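Local coordinates for AT-rich interactive domain-containing protein 4 (PDB 6LQF) that binds DNA through its ARID domain and the H3K4me3 histone tail, probably through the adjoining PHD finger, as an ISWI component regulating the floral transition, at residues R40-L45 / L119-Y124. Residues are numbered along the deposited sequence; the frame is centred on the assembly and turned at random.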
ATOM      1  N   ARG A  40      19.622  -6.080   9.727  1.00 23.62           N
ATOM      2  CA  ARG A  40      20.063  -4.753   9.335  1.00 23.63           C
ATOM      3  C   ARG A  40      20.557  -3.893  10.512  1.00 26.81           C
ATOM      4  O   ARG A  40      20.945  -2.736  10.359  1.00 26.36           O
ATOM      5  CB  ARG A  40      18.924  -4.054   8.605  1.00 23.60           C
ATOM      6  CG  ARG A  40      18.603  -4.694   7.200  1.00 27.65           C
ATOM      7  CD  ARG A  40      19.763  -4.560   6.223  1.00 29.96           C
ATOM      8  NE  ARG A  40      20.080  -3.149   6.039  1.00 33.30           N
ATOM      9  CZ  ARG A  40      19.698  -2.399   4.997  1.00 37.49           C
ATOM     10  NH1 ARG A  40      19.026  -2.915   3.982  1.00 29.28           N
ATOM     11  NH2 ARG A  40      20.040  -1.115   4.961  1.00 49.64           N
ATOM     12  N   GLY A  41      20.544  -4.490  11.702  1.00 24.70           N
ATOM     13  CA  GLY A  41      21.045  -3.794  12.862  1.00 23.06           C
ATOM     14  C   GLY A  41      20.130  -2.793  13.542  1.00 25.21           C
ATOM     15  O   GLY A  41      20.587  -2.056  14.437  1.00 28.47           O
ATOM     16  N   HIS A  42      18.834  -2.816  13.223  1.00 22.19           N
ATOM     17  CA  HIS A  42      17.917  -1.871  13.864  1.00 26.56           C
ATOM     18  C   HIS A  42      17.271  -2.505  15.079  1.00 26.24           C
ATOM     19  O   HIS A  42      16.021  -2.632  15.149  1.00 24.27           O
ATOM     20  CB  HIS A  42      16.814  -1.403  12.885  1.00 23.30           C
ATOM     21  CG  HIS A  42      17.332  -0.877  11.574  1.00 22.51           C
ATOM     22  ND1 HIS A  42      18.317   0.085  11.461  1.00 27.50           N
ATOM     23  CD2 HIS A  42      16.982  -1.198  10.311  1.00 28.01           C
ATOM     24  CE1 HIS A  42      18.559   0.320  10.180  1.00 26.82           C
ATOM     25  NE2 HIS A  42      17.739  -0.424   9.458  1.00 26.76           N
ATOM     26  N   THR A  43      18.111  -2.938  16.009  1.00 26.14           N
ATOM     27  CA  THR A  43      17.671  -3.665  17.203  1.00 22.95           C
ATOM     28  C   THR A  43      16.608  -2.925  18.014  1.00 25.60           C
ATOM     29  O   THR A  43      15.686  -3.568  18.523  1.00 28.33           O
ATOM     30  CB  THR A  43      18.903  -3.999  18.086  1.00 33.95           C
ATOM     31  OG1 THR A  43      19.584  -2.791  18.431  1.00 41.91           O
ATOM     32  CG2 THR A  43      19.869  -4.824  17.306  1.00 37.28           C
ATOM     33  N   ARG A  44      16.648  -1.598  18.044  1.00 25.41           N
ATOM     34  CA  ARG A  44      15.679  -0.850  18.861  1.00 28.81           C
ATOM     35  C   ARG A  44      14.235  -0.973  18.358  1.00 27.40           C
ATOM     36  O   ARG A  44      13.274  -0.724  19.108  1.00 28.67           O
ATOM     37  CB  ARG A  44      16.068   0.626  18.920  1.00 33.92           C
ATOM     38  CG  ARG A  44      15.782   1.395  17.650  1.00 42.16           C
ATOM     39  CD  ARG A  44      15.938   2.904  17.842  1.00 45.56           C
ATOM     40  NE  ARG A  44      15.241   3.626  16.782  1.00 53.73           N
ATOM     41  CZ  ARG A  44      14.011   4.121  16.919  1.00 59.14           C
ATOM     42  NH1 ARG A  44      13.368   3.975  18.075  1.00 62.94           N
ATOM     43  NH2 ARG A  44      13.431   4.769  15.910  1.00 57.94           N
ATOM     44  N   LEU A  45      14.081  -1.387  17.095  1.00 20.87           N
ATOM     45  CA  LEU A  45      12.745  -1.552  16.502  1.00 21.50           C
ATOM     46  C   LEU A  45      12.073  -2.882  16.827  1.00 21.49           C
ATOM     47  O   LEU A  45      10.888  -3.030  16.534  1.00 22.23           O
ATOM     48  CB  LEU A  45      12.817  -1.417  14.983  1.00 22.76           C
ATOM     49  CG  LEU A  45      13.362  -0.074  14.537  1.00 22.63           C
ATOM     50  CD1 LEU A  45      13.309  -0.001  13.021  1.00 24.54           C
ATOM     51  CD2 LEU A  45      12.549   1.045  15.149  1.00 25.94           C
ATOM     52  N   LEU A 119       9.615  -0.153   7.120  1.00 15.95           N
ATOM     53  CA  LEU A 119       9.288  -0.919   5.908  1.00 16.26           C
ATOM     54  C   LEU A 119      10.057  -0.527   4.658  1.00 16.03           C
ATOM     55  O   LEU A 119      10.086  -1.316   3.703  1.00 17.95           O
ATOM     56  CB  LEU A 119       7.774  -0.791   5.617  1.00 17.03           C
ATOM     57  CG  LEU A 119       6.842  -1.415   6.664  1.00 17.11           C
ATOM     58  CD1 LEU A 119       5.346  -1.049   6.339  1.00 16.38           C
ATOM     59  CD2 LEU A 119       7.073  -2.908   6.644  1.00 17.57           C
ATOM     60  N   LEU A 120      10.730   0.628   4.623  1.00 17.90           N
ATOM     61  CA  LEU A 120      11.309   1.047   3.349  1.00 19.78           C
ATOM     62  C   LEU A 120      12.487   0.174   2.890  1.00 19.32           C
ATOM     63  O   LEU A 120      12.545  -0.303   1.737  1.00 20.15           O
ATOM     64  CB  LEU A 120      11.725   2.496   3.460  1.00 21.08           C
ATOM     65  CG  LEU A 120      12.243   3.039   2.153  1.00 23.17           C
ATOM     66  CD1 LEU A 120      11.263   2.898   0.990  1.00 25.07           C
ATOM     67  CD2 LEU A 120      12.524   4.517   2.407  1.00 27.25           C
ATOM     68  N   GLU A 121      13.428  -0.079   3.812  1.00 20.29           N
ATOM     69  CA  GLU A 121      14.517  -0.988   3.479  1.00 20.24           C
ATOM     70  C   GLU A 121      14.006  -2.381   3.159  1.00 18.49           C
ATOM     71  O   GLU A 121      14.475  -3.041   2.247  1.00 20.41           O
ATOM     72  CB  GLU A 121      15.518  -1.055   4.644  1.00 21.29           C
ATOM     73  CG  GLU A 121      16.178   0.299   4.839  1.00 25.99           C
ATOM     74  CD  GLU A 121      17.180   0.332   5.985  1.00 40.54           C
ATOM     75  OE1 GLU A 121      17.244  -0.634   6.796  1.00 34.38           O
ATOM     76  OE2 GLU A 121      17.922   1.340   6.032  1.00 44.36           O
ATOM     77  N   TYR A 122      13.010  -2.800   3.933  1.00 17.57           N
ATOM     78  CA  TYR A 122      12.371  -4.104   3.645  1.00 16.53           C
ATOM     79  C   TYR A 122      11.800  -4.159   2.245  1.00 18.18           C
ATOM     80  O   TYR A 122      11.990  -5.140   1.525  1.00 20.09           O
ATOM     81  CB  TYR A 122      11.293  -4.394   4.684  1.00 17.95           C
ATOM     82  CG  TYR A 122      10.663  -5.779   4.564  1.00 18.06           C
ATOM     83  CD1 TYR A 122       9.565  -6.005   3.694  1.00 17.98           C
ATOM     84  CD2 TYR A 122      11.139  -6.836   5.337  1.00 18.86           C
ATOM     85  CE1 TYR A 122       9.017  -7.234   3.563  1.00 18.79           C
ATOM     86  CE2 TYR A 122      10.575  -8.104   5.244  1.00 17.30           C
ATOM     87  CZ  TYR A 122       9.535  -8.285   4.355  1.00 17.51           C
ATOM     88  OH  TYR A 122       8.976  -9.533   4.230  1.00 18.79           O
ATOM     89  N   GLU A 123      11.112  -3.089   1.852  1.00 17.71           N
ATOM     90  CA  GLU A 123      10.529  -3.043   0.488  1.00 19.72           C
ATOM     91  C   GLU A 123      11.627  -3.229  -0.572  1.00 19.97           C
ATOM     92  O   GLU A 123      11.462  -4.028  -1.499  1.00 21.24           O
ATOM     93  CB  GLU A 123       9.819  -1.711   0.253  1.00 19.74           C
ATOM     94  CG  GLU A 123       9.223  -1.602  -1.179  1.00 18.42           C
ATOM     95  CD  GLU A 123       8.905  -0.125  -1.564  1.00 23.40           C
ATOM     96  OE1 GLU A 123       8.156   0.566  -0.833  1.00 23.25           O
ATOM     97  OE2 GLU A 123       9.407   0.351  -2.596  1.00 27.08           O
ATOM     98  N   TYR A 124      12.735  -2.494  -0.411  1.00 20.03           N
ATOM     99  CA  TYR A 124      13.816  -2.604  -1.397  1.00 22.56           C
ATOM    100  C   TYR A 124      14.412  -4.036  -1.442  1.00 23.43           C
ATOM    101  O   TYR A 124      14.879  -4.506  -2.482  1.00 26.01           O
ATOM    102  CB  TYR A 124      14.930  -1.615  -1.085  1.00 24.88           C
ATOM    103  CG  TYR A 124      14.576  -0.125  -1.137  1.00 24.14           C
ATOM    104  CD1 TYR A 124      13.476   0.350  -1.836  1.00 30.60           C
ATOM    105  CD2 TYR A 124      15.335   0.795  -0.407  1.00 35.79           C
ATOM    106  CE1 TYR A 124      13.188   1.737  -1.872  1.00 33.72           C
ATOM    107  CE2 TYR A 124      15.052   2.147  -0.425  1.00 41.21           C
ATOM    108  CZ  TYR A 124      13.983   2.620  -1.143  1.00 38.96           C
ATOM    109  OH  TYR A 124      13.765   3.992  -1.100  1.00 40.46           O
TER
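A single carboxylate oxygen, OE1 of E121, ties H42 and R40 to the short helix 120-124. H42 gives it a hydrogen bond from NE2, 2.7 Å from OE1 and nearly straight at 167°. The oxygen lies in the plane of the imidazole and is met on its syn side, with the donor 30° out of the carboxylate plane.

The second tie is purely electrostatic. The R40 guanidinium lies flat against the carboxylate, the planes 18° apart, and its NH2 stands 3.4 Å from OE1 of E121 without aiming an N-H at it. Bends at chi2 and chi3 fold the arginine back into this stacked position, whereas E121 reaches out with its chain extended beyond CG. A glutamine in place of E121 would probably leave the R40 charge without its mate and weaken the H42 bond.

Between the two basic residues, G41 ends helix 26-39 in a Schellman motif, and the H42 ring lies with one face over the carbonyl oxygen of R40. This solvent-side His-carboxylate pair with a stacked arginine thus joins the loop that follows helix 26-39 to helix 120-124 within the helical ARID domain, whose R44 packs on a DNA phosphate.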